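Local coordinates for USG-1 protein homolog (Pseudomonas aeruginosa, PDB 2HJS) that probably acts as an NAD(P)-dependent aldehyde dehydrogenase of the aspartate-semialdehyde dehydrogenase family, working as a dimer, at residues G245-V250 and N310-S315. Numbering follows the deposited sequence.
Sequences GDSLSV and NLWIVS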
loop_
_atom_site.group_PDB
_atom_site.type_symbol
_atom_site.label_atom_id
_atom_site.label_comp_id
_atom_site.label_asym_id
_atom_site.label_seq_id
_atom_site.Cartn_x
_atom_site.Cartn_y
_atom_site.Cartn_z
ATOM N N GLY A 245 -2.463 -0.242 -13.391
ATOM C CA GLY A 245 -3.008 -1.358 -12.598
ATOM C C GLY A 245 -3.352 -0.987 -11.170
ATOM O O GLY A 245 -2.691 -0.125 -10.574
ATOM N N ASP A 246 -4.402 -1.610 -10.625
ATOM C CA ASP A 246 -4.741 -1.465 -9.199
ATOM C C ASP A 246 -4.162 -2.643 -8.426
ATOM O O ASP A 246 -4.258 -3.764 -8.901
ATOM C CB ASP A 246 -6.258 -1.475 -9.001
ATOM C CG ASP A 246 -6.936 -0.285 -9.635
ATOM O OD1 ASP A 246 -6.356 0.843 -9.655
ATOM O OD2 ASP A 246 -8.067 -0.488 -10.114
ATOM N N SER A 247 -3.555 -2.386 -7.266
ATOM C CA SER A 247 -3.079 -3.423 -6.353
ATOM C C SER A 247 -3.836 -3.288 -5.015
ATOM O O SER A 247 -3.709 -2.278 -4.338
ATOM C CB SER A 247 -1.566 -3.276 -6.103
ATOM O OG SER A 247 -0.848 -3.282 -7.335
ATOM N N LEU A 248 -4.621 -4.292 -4.641
ATOM C CA LEU A 248 -5.492 -4.165 -3.476
ATOM C C LEU A 248 -5.099 -5.146 -2.379
ATOM O O LEU A 248 -4.895 -6.320 -2.656
ATOM C CB LEU A 248 -6.959 -4.427 -3.854
ATOM C CG LEU A 248 -7.526 -3.762 -5.124
ATOM C CD1 LEU A 248 -9.003 -4.121 -5.278
ATOM C CD2 LEU A 248 -7.345 -2.243 -5.056
ATOM N N SER A 249 -5.010 -4.658 -1.145
ATOM C CA SER A 249 -4.824 -5.525 0.001
ATOM C C SER A 249 -6.102 -5.503 0.837
ATOM O O SER A 249 -6.519 -4.469 1.349
ATOM C CB SER A 249 -3.610 -5.087 0.817
ATOM O OG SER A 249 -3.526 -5.885 1.981
ATOM N N VAL A 250 -6.735 -6.666 0.936
ATOM C CA VAL A 250 -8.053 -6.807 1.540
ATOM C C VAL A 250 -7.953 -7.683 2.788
ATOM O O VAL A 250 -7.239 -8.677 2.779
ATOM C CB VAL A 250 -9.033 -7.432 0.501
ATOM C CG1 VAL A 250 -10.444 -7.625 1.085
ATOM C CG2 VAL A 250 -9.102 -6.566 -0.808
ATOM N N ASN A 310 -7.081 -12.788 4.406
ATOM C CA ASN A 310 -6.499 -11.744 3.572
ATOM C C ASN A 310 -6.526 -12.160 2.131
ATOM O O ASN A 310 -6.422 -13.342 1.851
ATOM C CB ASN A 310 -5.043 -11.532 3.941
ATOM C CG ASN A 310 -4.884 -10.898 5.287
ATOM O OD1 ASN A 310 -4.776 -11.589 6.304
ATOM N ND2 ASN A 310 -4.933 -9.570 5.321
ATOM N N LEU A 311 -6.668 -11.181 1.233
ATOM C CA LEU A 311 -6.570 -11.407 -0.201
ATOM C C LEU A 311 -5.700 -10.289 -0.764
ATOM O O LEU A 311 -5.738 -9.181 -0.263
ATOM C CB LEU A 311 -7.949 -11.274 -0.889
ATOM C CG LEU A 311 -9.185 -11.991 -0.349
ATOM C CD1 LEU A 311 -10.374 -11.402 -1.063
ATOM C CD2 LEU A 311 -9.096 -13.466 -0.673
ATOM N N TRP A 312 -4.981 -10.581 -1.846
ATOM C CA TRP A 312 -4.265 -9.568 -2.614
ATOM C C TRP A 312 -4.802 -9.648 -4.029
ATOM O O TRP A 312 -4.890 -10.720 -4.593
ATOM C CB TRP A 312 -2.768 -9.848 -2.562
ATOM C CG TRP A 312 -1.894 -9.158 -3.606
ATOM C CD1 TRP A 312 -1.457 -9.697 -4.806
ATOM C CD2 TRP A 312 -1.308 -7.843 -3.523
ATOM N NE1 TRP A 312 -0.649 -8.786 -5.455
ATOM C CE2 TRP A 312 -0.546 -7.647 -4.698
ATOM C CE3 TRP A 312 -1.365 -6.807 -2.576
ATOM C CZ2 TRP A 312 0.189 -6.474 -4.933
ATOM C CZ3 TRP A 312 -0.647 -5.632 -2.820
ATOM C CH2 TRP A 312 0.130 -5.488 -3.993
ATOM N N ILE A 313 -5.221 -8.511 -4.574
ATOM C CA ILE A 313 -5.914 -8.479 -5.857
ATOM C C ILE A 313 -5.160 -7.541 -6.798
ATOM O O ILE A 313 -4.795 -6.432 -6.410
ATOM C CB ILE A 313 -7.371 -7.964 -5.687
ATOM C CG1 ILE A 313 -8.131 -8.799 -4.643
ATOM C CG2 ILE A 313 -8.090 -7.930 -7.061
ATOM C CD1 ILE A 313 -9.491 -8.199 -4.245
ATOM N N VAL A 314 -4.880 -7.986 -8.019
ATOM C CA VAL A 314 -4.325 -7.056 -9.000
ATOM C C VAL A 314 -5.118 -7.147 -10.277
ATOM O O VAL A 314 -5.520 -8.232 -10.704
ATOM C CB VAL A 314 -2.765 -7.200 -9.249
ATOM C CG1 VAL A 314 -1.923 -6.870 -7.938
ATOM C CG2 VAL A 314 -2.384 -8.534 -9.842
ATOM N N SER A 315 -5.361 -5.993 -10.874
ATOM C CA SER A 315 -6.178 -5.919 -12.083
ATOM C C SER A 315 -5.790 -4.699 -12.898
ATOM O O SER A 315 -5.302 -3.689 -12.346
ATOM C CB SER A 315 -7.650 -5.784 -11.694
ATOM O OG SER A 315 -8.489 -6.222 -12.767
HETATM O O HOH W 1 -4.160 -8.418 2.421
#
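Leu248 and Ile313 face each other as a hydrogen-bonded antiparallel pair, Leu248 N reaching Ile313 O at 2.8 Å and Ile313 N returning to Leu248 O at 2.9 Å. On the face that carries Leu248, Val250, Leu311 and Ile313 the packing is close and apolar: the side chains of Leu248 and Ile313 cross obliquely, their CB atoms 4.0 Å apart. With CG1 of Ile313 beside its own backbone N (chi1 -55°) and the chain extended beyond it, CD1 rises from the sheet and slants toward Val250, meeting its CG2 at 3.8 Å. Aliphatic side chains suit Leu248 and Val250 because Leu156 of strand 151-160 touches both, and Val250 also meets Leu154 of that strand and Leu138 of helix 133-145. Strands 246-254 and 308-315 are central neighbours in the mixed six-stranded sheet of the dimerisation domain, whose other face meets the second subunit. There the fit is more polar and partly hydrated. Small Ser247 leaves room for the indole of Trp312, which leans across the strand boundary until CH2 comes 3.5 Å from Ser247 CB, while its NE1 bonds to Pro282 O. Beyond it a water joins Ser249 OG (2.6 Å), Val250 O and Asn310 ND2 (3.2 Å), donating to the carbonyl and accepting from the amide. An amide suits this position, since its two ends can serve different partners: OD1 of Asn310 bonds to Asn234 of the second subunit.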